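Local coordinates for protein aspartokinase (Synechocystis, PDB 3L76) that probably phosphorylates the beta-carboxyl group of L-aspartate with ATP, opening the route to threonine and lysine, and binds both amino acids at ACT domains, at residues L83-I88 against V130-G135; P185-E190 against L440-A445; A356-A361 against D406-A411. All coordinates share one frame; numbering follows the deposited sequence. Where two conformers were deposited one is given.

All three contacts are mainly apolar, and no hydrogen bond joins the segments of any of them, but they sit in different places. Interactions 1 and 3 are buried and each sets a helix against a strand: interaction 1 in the amino acid kinase fold (helix 63-87 on strand 130-138), interaction 3 in an ACT domain (helix 405-415 on strand 348-361). Interaction 2 is a surface contact and joins a kinase-family loop to strand 437-453; along the chain, interaction 3 is nested within the loop it closes. Aliphatic groups alone make interactions 1 and 3, whereas in interaction 2 a glutamine amide borders the leucine pair. Between centres, interactions 1 and 3 are about 48 Å apart, interactions 2 and 3 about 34 Å.

Interaction 1 (L83-I88 against V130-G135); sequences LALQEI and VVVVAG
Leu85, near the C-terminal end of helix 63-87, lies over the start of strand 130-138, and its CA is 8.8 Å from the CA of Val130, the closest approach of the two backbones. That spacing leaves room for one layer of side chains. The helix is still regular here, with Glu87 N bonded to Leu83 O at 2.9 Å, before the chain leaves it at Ile88. In the extended strand the side chains alternate: Val130 and Val132 start out toward the helix, Val131 to the other face of the sheet.

One methyl group does all the touching from the helical side. Leu85 has CG anti to its own carbonyl carbon (chi1 -80°), which carries the branch out toward the strand, and CD1 sits over both valines, touching a CG2 of each. It meets Val130 CG2 at 3.8 Å, the two side chains reaching tip to tip. The approach to Val132 is oblique, with Leu85 CD1 4.1 Å from Val132 CG2. Val132 has CG1 anti to the backbone N (chi1 175°), and this leaves CG2 as the branch on Leu85's side. The contact is purely van der Waals, and all three residues are buried.

This is the helix-on-sheet packing of the amino acid kinase fold. Another face of helix 63-87 meets the second subunit, where Ala84 packs on Ile57 of that neighbouring chain. Strand 130-138 runs parallel to both strand 35-40 and strand 92-96. Helix 16-31 closes the same cluster, with Ile26 on Leu85 and Val30 on Val130, while Ala92 of strand 92-96 also touches Leu85.

Interaction 2 (P185-E190 against L440-A445); sequences PRLVPE and LDQDQA
Leu187 reaches from the loop after strand 170-175 to Leu440 on strand 437-453, and its side chain can be followed outward. CB leaves the backbone toward the strand but is still 5.7 Å from Leu440 CD2. The next atom, set anti to the carbonyl carbon (chi1 -44°), comes only slightly closer, with Leu187 CG 5.1 Å from Leu440 CD2. The branch then divides. CD1 makes the contact, meeting Leu440 CD2 at 3.6 Å, with the two leucine side chains crossing at about a right angle. The same Leu187 CD1 lies 4.2 Å from Gln442 NE2, a loose approach at the border of the apolar patch and not a hydrogen bond. Leu187 CD2 points away from Leu440 and stays 4.8 Å from Gln442 NE2, too far for close contact.

Further along the segment Asp441 makes an Asx turn: Asp441 OD1 accepts from Asp443 N at 2.8 Å, nearly straight at 170°. Leu581 of helix 577-587 touches both Leu187 and Leu440, making a three-leucine cluster, and Gln574 packs on Gln442.

A loop of the amino acid kinase family region thus rests on strand 437-453 of the ACT region. With a single methyl pair and no polar bond across the segments, the match depends on shape, and the small interface alone would be expected to impose little directional restraint between the kinase-family and ACT regions.

Interaction 3 (A356-A361 against D406-A411); sequences AKIAIA and DRAIAA
Ile358 CD1 rests on Ala408 CB at 4.0 Å, and Ile358 CG2 lies 4.4 Å from Ile409 CG1. These two aliphatic contacts join strand 348-361 to helix 405-415, and both come from a single isoleucine. Its CG1 stands between the backbone N and the carbonyl carbon (chi1 60°), and from there the arm runs on extended through CG1 (chi2 -174°), carrying CD1 out to the helix. CG2, the other branch from CB and anti to the carbonyl carbon, faces Ile409 CG1. Ala408, whose CB is directed at the strand, is small enough to allow a close approach. The nearest CA atoms of the two segments are those of Ile358 and Ile409, 7.4 Å apart. Ile409 meets the isoleucine more loosely, by its flank.

Around this pair lies the ACT fold, in which helices 371-381 and 405-415 pack on an antiparallel sheet. Leu379 of helix 371-381 touches both Ile358 and Ala408, so the two helices and the strand share one apolar core. Strand 395-401 runs next to strand 348-361: Ile358 pairs by backbone with Cys398, whose side chain it also touches, and Ile400 packs on Ala408. On the other edge, Tyr266 of strand 263-267 lies against Ile409.

Alternation along the strand sends Lys357 the other way from Ile358. Its NZ forms salt bridges with Asp300 and Glu565, two residues that line a bound-lysine pocket. A bound threonine lies about 10 Å from the side chain of Ile358.

Interaction 1 (L83-I88 against V130-G135)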
ATOM      1  N   LEU A  83     -14.856   0.988   8.006  1.00 59.06           N
ATOM      2  CA  LEU A  83     -14.905   1.732   9.259  1.00 78.11           C
ATOM      3  C   LEU A  83     -16.141   2.613   9.302  1.00 92.08           C
ATOM      4  O   LEU A  83     -16.846   2.675  10.315  1.00 98.67           O
ATOM      5  CB  LEU A  83     -13.665   2.612   9.412  1.00 78.50           C
ATOM      6  CG  LEU A  83     -12.384   1.909   9.851  1.00 83.44           C
ATOM      7  CD1 LEU A  83     -11.233   2.897   9.877  1.00 68.88           C
ATOM      8  CD2 LEU A  83     -12.578   1.246  11.209  1.00 73.12           C
ATOM      9  N   ALA A  84     -16.384   3.305   8.194  1.00 86.60           N
ATOM     10  CA  ALA A  84     -17.540   4.181   8.049  1.00 85.00           C
ATOM     11  C   ALA A  84     -18.854   3.419   8.202  1.00 91.38           C
ATOM     12  O   ALA A  84     -19.820   3.946   8.754  1.00 76.48           O
ATOM     13  CB  ALA A  84     -17.491   4.877   6.699  1.00 79.91           C
ATOM     14  N   LEU A  85     -18.887   2.190   7.687  1.00 85.64           N
ATOM     15  CA  LEU A  85     -20.043   1.310   7.825  1.00 71.86           C
ATOM     16  C   LEU A  85     -20.239   0.918   9.285  1.00 88.55           C
ATOM     17  O   LEU A  85     -21.364   0.900   9.791  1.00 82.37           O
ATOM     18  CB  LEU A  85     -19.862   0.044   6.981  1.00 61.37           C
ATOM     19  CG  LEU A  85     -20.151   0.132   5.476  1.00 85.73           C
ATOM     20  CD1 LEU A  85     -19.477  -0.999   4.707  1.00 74.05           C
ATOM     21  CD2 LEU A  85     -21.649   0.126   5.216  1.00 85.77           C
ATOM     22  N   GLN A  86     -19.130   0.600   9.947  1.00 87.37           N
ATOM     23  CA  GLN A  86     -19.139   0.173  11.342  1.00 70.49           C
ATOM     24  C   GLN A  86     -19.548   1.309  12.285  1.00 71.55           C
ATOM     25  O   GLN A  86     -20.157   1.062  13.325  1.00 68.40           O
ATOM     26  CB  GLN A  86     -17.769  -0.396  11.734  1.00 73.24           C
ATOM     27  CG  GLN A  86     -17.411  -1.703  11.030  1.00 67.07           C
ATOM     28  CD  GLN A  86     -16.056  -2.245  11.451  1.00 88.62           C
ATOM     29  OE1 GLN A  86     -15.797  -2.454  12.635  1.00137.19           O
ATOM     30  NE2 GLN A  86     -15.191  -2.488  10.480  1.00108.51           N
ATOM     31  N   GLU A  87     -19.221   2.548  11.906  1.00 85.97           N
ATOM     32  CA  GLU A  87     -19.608   3.735  12.678  1.00 89.54           C
ATOM     33  C   GLU A  87     -21.118   3.981  12.673  1.00 84.10           C
ATOM     34  O   GLU A  87     -21.649   4.606  13.586  1.00 84.26           O
ATOM     35  CB  GLU A  87     -18.861   4.981  12.182  1.00 63.32           C
ATOM     36  N   ILE A  88     -21.804   3.507  11.637  1.00 75.88           N
ATOM     37  CA  ILE A  88     -23.261   3.580  11.590  1.00 79.43           C
ATOM     38  C   ILE A  88     -23.877   2.203  11.820  1.00 80.18           C
ATOM     39  O   ILE A  88     -24.977   1.909  11.347  1.00 74.92           O
ATOM     40  CB  ILE A  88     -23.775   4.191  10.271  1.00 87.48           C
ATOM     41  CG1 ILE A  88     -23.352   3.338   9.070  1.00 84.08           C
ATOM     42  CG2 ILE A  88     -23.272   5.622  10.130  1.00 75.22           C
ATOM     43  CD1 ILE A  88     -23.919   3.825   7.760  1.00 77.05           C
ATOM     44  N   VAL A 130     -21.300  -6.994   5.517  1.00 67.57           N
ATOM     45  CA  VAL A 130     -21.053  -6.651   4.130  1.00 67.18           C
ATOM     46  C   VAL A 130     -19.570  -6.821   3.893  1.00 80.43           C
ATOM     47  O   VAL A 130     -18.749  -6.262   4.620  1.00 84.00           O
ATOM     48  CB  VAL A 130     -21.553  -5.239   3.677  1.00 69.27           C
ATOM     49  CG1 VAL A 130     -22.564  -4.616   4.611  1.00 70.38           C
ATOM     50  CG2 VAL A 130     -20.437  -4.322   3.173  1.00 69.72           C
ATOM     51  N   VAL A 131     -19.217  -7.642   2.912  1.00 77.94           N
ATOM     52  CA  VAL A 131     -17.808  -7.812   2.633  1.00 63.49           C
ATOM     53  C   VAL A 131     -17.312  -6.853   1.571  1.00 68.06           C
ATOM     54  O   VAL A 131     -17.823  -6.787   0.458  1.00 81.53           O
ATOM     55  CB  VAL A 131     -17.339  -9.292   2.466  1.00 47.57           C
ATOM     56  CG1 VAL A 131     -18.454 -10.319   2.650  1.00 48.24           C
ATOM     57  CG2 VAL A 131     -16.390  -9.500   1.310  1.00 54.14           C
ATOM     58  N   VAL A 132     -16.332  -6.066   1.975  1.00 64.17           N
ATOM     59  CA  VAL A 132     -15.766  -5.035   1.145  1.00 56.75           C
ATOM     60  C   VAL A 132     -14.403  -5.538   0.733  1.00 70.70           C
ATOM     61  O   VAL A 132     -13.579  -5.867   1.589  1.00 54.28           O
ATOM     62  CB  VAL A 132     -15.619  -3.755   1.942  1.00 52.85           C
ATOM     63  CG1 VAL A 132     -14.912  -2.685   1.125  1.00 44.69           C
ATOM     64  CG2 VAL A 132     -16.992  -3.295   2.430  1.00 47.66           C
ATOM     65  N   VAL A 133     -14.168  -5.623  -0.576  1.00 66.50           N
ATOM     66  CA  VAL A 133     -12.961  -6.290  -1.047  1.00 59.60           C
ATOM     67  C   VAL A 133     -12.045  -5.441  -1.889  1.00 69.49           C
ATOM     68  O   VAL A 133     -12.454  -4.459  -2.500  1.00 78.51           O
ATOM     69  CB  VAL A 133     -13.192  -7.670  -1.779  1.00 65.72           C
ATOM     70  CG1 VAL A 133     -14.369  -8.473  -1.261  1.00 61.34           C
ATOM     71  CG2 VAL A 133     -13.061  -7.586  -3.280  1.00 48.30           C
ATOM     72  N   ALA A 134     -10.784  -5.849  -1.899  1.00 88.79           N
ATOM     73  CA  ALA A 134      -9.757  -5.190  -2.680  1.00104.56           C
ATOM     74  C   ALA A 134      -8.526  -6.083  -2.782  1.00101.64           C
ATOM     75  O   ALA A 134      -7.989  -6.561  -1.773  1.00 77.03           O
ATOM     76  CB  ALA A 134      -9.397  -3.853  -2.065  1.00118.24           C
ATOM     77  N   GLY A 135      -8.096  -6.320  -4.014  1.00 94.01           N
ATOM     78  CA  GLY A 135      -6.891  -7.078  -4.263  1.00 78.65           C
ATOM     79  C   GLY A 135      -7.095  -8.564  -4.489  1.00 83.09           C
ATOM     80  O   GLY A 135      -8.056  -9.176  -4.016  1.00 73.57           O
TER

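Interaction 2 (P185-E190 against L440-A445)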
ATOM      1  N   PRO A 185     -23.892  14.424 -25.385  1.00 75.85           N
ATOM      2  CA  PRO A 185     -24.708  15.597 -25.040  1.00 77.48           C
ATOM      3  C   PRO A 185     -24.059  16.876 -25.537  1.00 83.03           C
ATOM      4  O   PRO A 185     -24.748  17.823 -25.912  1.00 72.43           O
ATOM      5  CB  PRO A 185     -24.690  15.604 -23.509  1.00 56.32           C
ATOM      6  CG  PRO A 185     -24.261  14.261 -23.111  1.00 78.64           C
ATOM      7  CD  PRO A 185     -23.369  13.751 -24.188  1.00 72.88           C
ATOM      8  N   ARG A 186     -22.732  16.891 -25.521  1.00 84.30           N
ATOM      9  CA  ARG A 186     -21.969  18.037 -25.978  1.00 86.47           C
ATOM     10  C   ARG A 186     -22.274  18.411 -27.429  1.00 81.25           C
ATOM     11  O   ARG A 186     -22.092  19.558 -27.812  1.00 72.06           O
ATOM     12  CB  ARG A 186     -20.469  17.800 -25.782  1.00 90.67           C
ATOM     13  CG  ARG A 186     -20.000  17.949 -24.343  1.00 77.42           C
ATOM     14  CD  ARG A 186     -18.491  17.716 -24.211  1.00103.68           C
ATOM     15  NE  ARG A 186     -18.151  16.360 -23.772  1.00110.23           N
ATOM     16  CZ  ARG A 186     -17.706  15.390 -24.568  1.00113.42           C
ATOM     17  NH1 ARG A 186     -17.538  15.610 -25.865  1.00106.73           N
ATOM     18  NH2 ARG A 186     -17.422  14.196 -24.063  1.00116.92           N
ATOM     19  N   LEU A 187     -22.745  17.456 -28.229  1.00 85.14           N
ATOM     20  CA  LEU A 187     -23.094  17.744 -29.619  1.00 75.51           C
ATOM     21  C   LEU A 187     -24.596  17.693 -29.849  1.00 70.38           C
ATOM     22  O   LEU A 187     -25.110  18.340 -30.753  1.00 86.98           O
ATOM     23  CB  LEU A 187     -22.392  16.778 -30.570  1.00 68.83           C
ATOM     24  CG  LEU A 187     -20.920  16.476 -30.300  1.00 70.44           C
ATOM     25  CD1 LEU A 187     -20.352  15.597 -31.405  1.00 77.27           C
ATOM     26  CD2 LEU A 187     -20.127  17.757 -30.176  1.00 55.13           C
ATOM     27  N   VAL A 188     -25.299  16.914 -29.036  1.00 66.88           N
ATOM     28  CA  VAL A 188     -26.743  16.779 -29.171  1.00 66.19           C
ATOM     29  C   VAL A 188     -27.427  16.845 -27.810  1.00 81.52           C
ATOM     30  O   VAL A 188     -27.665  15.814 -27.175  1.00 71.52           O
ATOM     31  CB  VAL A 188     -27.113  15.468 -29.873  1.00 68.02           C
ATOM     32  CG1 VAL A 188     -28.618  15.373 -30.066  1.00 56.96           C
ATOM     33  CG2 VAL A 188     -26.374  15.354 -31.210  1.00 47.85           C
ATOM     34  N   PRO A 189     -27.750  18.068 -27.356  1.00 91.99           N
ATOM     35  CA  PRO A 189     -28.331  18.316 -26.028  1.00 79.48           C
ATOM     36  C   PRO A 189     -29.583  17.489 -25.743  1.00 70.06           C
ATOM     37  O   PRO A 189     -29.873  17.211 -24.576  1.00 82.01           O
ATOM     38  CB  PRO A 189     -28.683  19.810 -26.072  1.00 68.47           C
ATOM     39  CG  PRO A 189     -27.766  20.396 -27.087  1.00 60.10           C
ATOM     40  CD  PRO A 189     -27.575  19.314 -28.127  1.00 67.76           C
ATOM     41  N   GLU A 190     -30.309  17.102 -26.789  1.00 67.53           N
ATOM     42  CA  GLU A 190     -31.536  16.331 -26.628  1.00 75.28           C
ATOM     43  C   GLU A 190     -31.258  14.858 -26.342  1.00 83.49           C
ATOM     44  O   GLU A 190     -32.185  14.044 -26.283  1.00 74.74           O
ATOM     45  CB  GLU A 190     -32.419  16.458 -27.862  1.00 83.43           C
ATOM     46  CG  GLU A 190     -32.595  17.884 -28.340  1.00101.11           C
ATOM     47  CD  GLU A 190     -31.358  18.424 -29.029  1.00 98.82           C
ATOM     48  OE1 GLU A 190     -30.913  19.537 -28.680  1.00117.30           O
ATOM     49  OE2 GLU A 190     -30.829  17.733 -29.921  1.00 92.79           O
ATOM     50  N   LEU A 440     -20.042   9.763 -32.784  1.00 41.91           N
ATOM     51  CA  LEU A 440     -19.221  10.499 -33.709  1.00 40.42           C
ATOM     52  C   LEU A 440     -17.758  10.469 -33.307  1.00 58.00           C
ATOM     53  O   LEU A 440     -17.429  10.774 -32.174  1.00 54.81           O
ATOM     54  CB  LEU A 440     -19.672  11.957 -33.757  1.00 43.67           C
ATOM     55  CG  LEU A 440     -18.930  12.798 -34.814  1.00 59.37           C
ATOM     56  CD1 LEU A 440     -19.374  12.433 -36.235  1.00 49.15           C
ATOM     57  CD2 LEU A 440     -19.116  14.279 -34.576  1.00 66.04           C
ATOM     58  N   ASP A 441     -16.871  10.115 -34.228  1.00 53.42           N
ATOM     59  CA  ASP A 441     -15.449  10.267 -33.954  1.00 40.69           C
ATOM     60  C   ASP A 441     -14.776  11.182 -34.986  1.00 67.58           C
ATOM     61  O   ASP A 441     -14.776  10.891 -36.191  1.00 43.63           O
ATOM     62  CB  ASP A 441     -14.756   8.909 -33.859  1.00 32.51           C
ATOM     63  CG  ASP A 441     -13.301   9.027 -33.455  1.00 60.58           C
ATOM     64  OD1 ASP A 441     -12.725  10.125 -33.588  1.00 67.71           O
ATOM     65  OD2 ASP A 441     -12.726   8.023 -33.002  1.00 56.83           O
ATOM     66  N   GLN A 442     -14.210  12.289 -34.505  1.00 54.49           N
ATOM     67  CA  GLN A 442     -13.566  13.257 -35.386  1.00 73.65           C
ATOM     68  C   GLN A 442     -12.078  13.472 -35.091  1.00 68.70           C
ATOM     69  O   GLN A 442     -11.491  14.452 -35.526  1.00 89.86           O
ATOM     70  CB  GLN A 442     -14.335  14.582 -35.384  1.00 60.18           C
ATOM     71  CG  GLN A 442     -14.926  14.946 -34.049  1.00 44.22           C
ATOM     72  CD  GLN A 442     -15.670  16.273 -34.049  1.00 82.40           C
ATOM     73  OE1 GLN A 442     -15.410  17.154 -34.874  1.00 81.26           O
ATOM     74  NE2 GLN A 442     -16.596  16.426 -33.111  1.00 86.11           N
ATOM     75  N   ASP A 443     -11.467  12.534 -34.381  1.00 53.04           N
ATOM     76  CA  ASP A 443     -10.051  12.615 -34.039  1.00 77.03           C
ATOM     77  C   ASP A 443      -9.212  11.698 -34.912  1.00 70.69           C
ATOM     78  O   ASP A 443      -8.040  11.445 -34.624  1.00 63.15           O
ATOM     79  CB  ASP A 443      -9.833  12.228 -32.576  1.00103.27           C
ATOM     80  CG  ASP A 443     -10.257  13.314 -31.615  1.00126.78           C
ATOM     81  OD1 ASP A 443     -11.438  13.717 -31.645  1.00118.39           O
ATOM     82  OD2 ASP A 443      -9.405  13.765 -30.822  0.35154.25           O
ATOM     83  N   GLN A 444      -9.814  11.196 -35.982  1.00 57.07           N
ATOM     84  CA  GLN A 444      -9.177  10.163 -36.781  1.00 45.17           C
ATOM     85  C   GLN A 444      -8.697  10.670 -38.125  1.00 41.90           C
ATOM     86  O   GLN A 444      -9.188  11.667 -38.628  1.00 53.66           O
ATOM     87  CB  GLN A 444     -10.146   9.013 -36.990  1.00 40.63           C
ATOM     88  CG  GLN A 444      -9.553   7.658 -36.691  1.00 81.86           C
ATOM     89  CD  GLN A 444      -9.602   7.302 -35.220  1.00 59.63           C
ATOM     90  OE1 GLN A 444     -10.208   6.317 -34.824  1.00 89.36           O
ATOM     91  NE2 GLN A 444      -8.970   8.118 -34.406  1.00 89.38           N
ATOM     92  N   ALA A 445      -7.732   9.969 -38.700  1.00 42.99           N
ATOM     93  CA  ALA A 445      -7.283  10.248 -40.058  1.00 49.38           C
ATOM     94  C   ALA A 445      -7.487   9.036 -40.971  1.00 41.91           C
ATOM     95  O   ALA A 445      -7.230   7.896 -40.590  1.00 40.99           O
ATOM     96  CB  ALA A 445      -5.815  10.658 -40.054  1.00 55.56           C
TER

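Interaction 3 (A356-A361 against D406-A411)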
ATOM      1  N   ALA A 356     -17.954 -16.990 -47.621  1.00 30.32           N
ATOM      2  CA  ALA A 356     -18.320 -17.124 -46.223  1.00 29.65           C
ATOM      3  C   ALA A 356     -17.846 -15.875 -45.521  1.00 39.92           C
ATOM      4  O   ALA A 356     -16.909 -15.206 -45.977  1.00 42.01           O
ATOM      5  CB  ALA A 356     -17.693 -18.369 -45.598  1.00 24.24           C
ATOM      6  N   LYS A 357     -18.510 -15.542 -44.425  1.00 21.56           N
ATOM      7  CA  LYS A 357     -18.037 -14.478 -43.555  1.00 20.34           C
ATOM      8  C   LYS A 357     -17.414 -15.065 -42.289  1.00 36.81           C
ATOM      9  O   LYS A 357     -18.027 -15.897 -41.607  1.00 38.41           O
ATOM     10  CB  LYS A 357     -19.179 -13.540 -43.195  1.00 13.87           C
ATOM     11  CG  LYS A 357     -18.725 -12.397 -42.324  1.00 35.54           C
ATOM     12  CD  LYS A 357     -19.887 -11.513 -41.868  1.00 22.85           C
ATOM     13  CE  LYS A 357     -20.951 -12.321 -41.133  1.00 23.29           C
ATOM     14  NZ  LYS A 357     -21.896 -11.410 -40.457  1.00 23.65           N
ATOM     15  N   ILE A 358     -16.181 -14.675 -41.997  1.00 25.11           N
ATOM     16  CA  ILE A 358     -15.564 -15.050 -40.728  1.00 34.81           C
ATOM     17  C   ILE A 358     -15.219 -13.798 -39.953  1.00 33.61           C
ATOM     18  O   ILE A 358     -15.003 -12.738 -40.537  1.00 24.42           O
ATOM     19  CB  ILE A 358     -14.307 -15.915 -40.895  1.00 35.20           C
ATOM     20  CG1 ILE A 358     -13.257 -15.161 -41.702  1.00 31.05           C
ATOM     21  CG2 ILE A 358     -14.652 -17.221 -41.570  1.00 41.76           C
ATOM     22  CD1 ILE A 358     -12.060 -16.005 -42.032  1.00 41.97           C
ATOM     23  N   ALA A 359     -15.182 -13.916 -38.632  1.00 20.97           N
ATOM     24  CA  ALA A 359     -14.842 -12.772 -37.792  1.00 29.48           C
ATOM     25  C   ALA A 359     -14.132 -13.179 -36.523  1.00 33.72           C
ATOM     26  O   ALA A 359     -14.272 -14.314 -36.033  1.00 38.13           O
ATOM     27  CB  ALA A 359     -16.085 -12.000 -37.453  1.00  5.93           C
ATOM     28  N   ILE A 360     -13.366 -12.242 -35.989  1.00 30.16           N
ATOM     29  CA  ILE A 360     -12.923 -12.338 -34.607  1.00 26.64           C
ATOM     30  C   ILE A 360     -13.643 -11.236 -33.864  1.00 31.51           C
ATOM     31  O   ILE A 360     -13.855 -10.144 -34.393  1.00 24.39           O
ATOM     32  CB  ILE A 360     -11.407 -12.206 -34.472  1.00 35.38           C
ATOM     33  CG1 ILE A 360     -10.942 -10.827 -34.982  1.00 28.39           C
ATOM     34  CG2 ILE A 360     -10.725 -13.355 -35.208  1.00 22.40           C
ATOM     35  CD1 ILE A 360      -9.442 -10.607 -34.838  1.00 34.60           C
ATOM     36  N   ALA A 361     -14.056 -11.530 -32.642  1.00 34.06           N
ATOM     37  CA  ALA A 361     -14.839 -10.581 -31.875  1.00 36.21           C
ATOM     38  C   ALA A 361     -14.257 -10.492 -30.476  1.00 31.05           C
ATOM     39  O   ALA A 361     -13.785 -11.488 -29.937  1.00 38.91           O
ATOM     40  CB  ALA A 361     -16.279 -11.031 -31.840  1.00 24.07           C
ATOM     41  N   ASP A 406     -13.142 -23.947 -43.612  1.00 41.31           N
ATOM     42  CA  ASP A 406     -12.711 -24.930 -42.602  0.57 24.12           C
ATOM     43  C   ASP A 406     -11.328 -24.625 -42.070  1.00 35.91           C
ATOM     44  O   ASP A 406     -11.135 -24.615 -40.859  1.00 42.53           O
ATOM     45  CB  ASP A 406     -12.682 -26.362 -43.143  0.57 23.20           C
ATOM     46  CG  ASP A 406     -13.887 -27.173 -42.735  0.57 35.26           C
ATOM     47  OD1 ASP A 406     -14.202 -28.144 -43.454  0.57 24.69           O
ATOM     48  OD2 ASP A 406     -14.517 -26.844 -41.709  0.57 41.87           O
ATOM     49  N   ARG A 407     -10.367 -24.398 -42.962  1.00 34.45           N
ATOM     50  CA  ARG A 407      -8.992 -24.201 -42.527  0.57 37.95           C
ATOM     51  C   ARG A 407      -8.823 -22.830 -41.899  1.00 38.31           C
ATOM     52  O   ARG A 407      -7.984 -22.653 -41.015  1.00 41.38           O
ATOM     53  CB  ARG A 407      -7.966 -24.493 -43.644  0.57 42.49           C
ATOM     54  CG  ARG A 407      -7.985 -23.582 -44.865  0.57 64.53           C
ATOM     55  CD  ARG A 407      -7.371 -24.271 -46.118  0.57 51.52           C
ATOM     56  NE  ARG A 407      -6.415 -25.332 -45.793  0.57 23.15           N
ATOM     57  CZ  ARG A 407      -5.090 -25.217 -45.880  0.57 47.97           C
ATOM     58  NH1 ARG A 407      -4.533 -24.090 -46.301  0.57 39.65           N
ATOM     59  NH2 ARG A 407      -4.314 -26.240 -45.547  0.57 55.89           N
ATOM     60  N   ALA A 408      -9.662 -21.892 -42.312  1.00 26.83           N
ATOM     61  CA  ALA A 408      -9.603 -20.534 -41.790  1.00 27.70           C
ATOM     62  C   ALA A 408     -10.098 -20.462 -40.338  1.00 41.28           C
ATOM     63  O   ALA A 408      -9.477 -19.826 -39.478  1.00 31.72           O
ATOM     64  CB  ALA A 408     -10.400 -19.580 -42.687  1.00 18.08           C
ATOM     65  N   ILE A 409     -11.224 -21.123 -40.075  1.00 46.11           N
ATOM     66  CA  ILE A 409     -11.836 -21.169 -38.740  1.00 41.89           C
ATOM     67  C   ILE A 409     -10.970 -21.909 -37.752  1.00 49.15           C
ATOM     68  O   ILE A 409     -10.833 -21.518 -36.594  1.00 39.88           O
ATOM     69  CB  ILE A 409     -13.164 -21.924 -38.757  1.00 39.00           C
ATOM     70  CG1 ILE A 409     -14.240 -21.104 -39.467  1.00 49.58           C
ATOM     71  CG2 ILE A 409     -13.605 -22.292 -37.310  1.00 25.58           C
ATOM     72  CD1 ILE A 409     -15.436 -21.944 -39.867  1.00 67.34           C
ATOM     73  N   ALA A 410     -10.416 -23.022 -38.206  1.00 38.44           N
ATOM     74  CA  ALA A 410      -9.578 -23.831 -37.334  1.00 35.19           C
ATOM     75  C   ALA A 410      -8.368 -23.014 -36.950  1.00 50.43           C
ATOM     76  O   ALA A 410      -7.956 -23.018 -35.787  1.00 40.97           O
ATOM     77  CB  ALA A 410      -9.136 -25.104 -38.025  1.00 21.40           C
ATOM     78  N   ALA A 411      -7.803 -22.310 -37.933  1.00 36.69           N
ATOM     79  CA  ALA A 411      -6.595 -21.522 -37.707  1.00 25.74           C
ATOM     80  C   ALA A 411      -6.834 -20.375 -36.747  1.00 42.56           C
ATOM     81  O   ALA A 411      -5.982 -20.091 -35.923  1.00 49.05           O
ATOM     82  CB  ALA A 411      -6.034 -20.994 -39.003  1.00 31.76           C
TER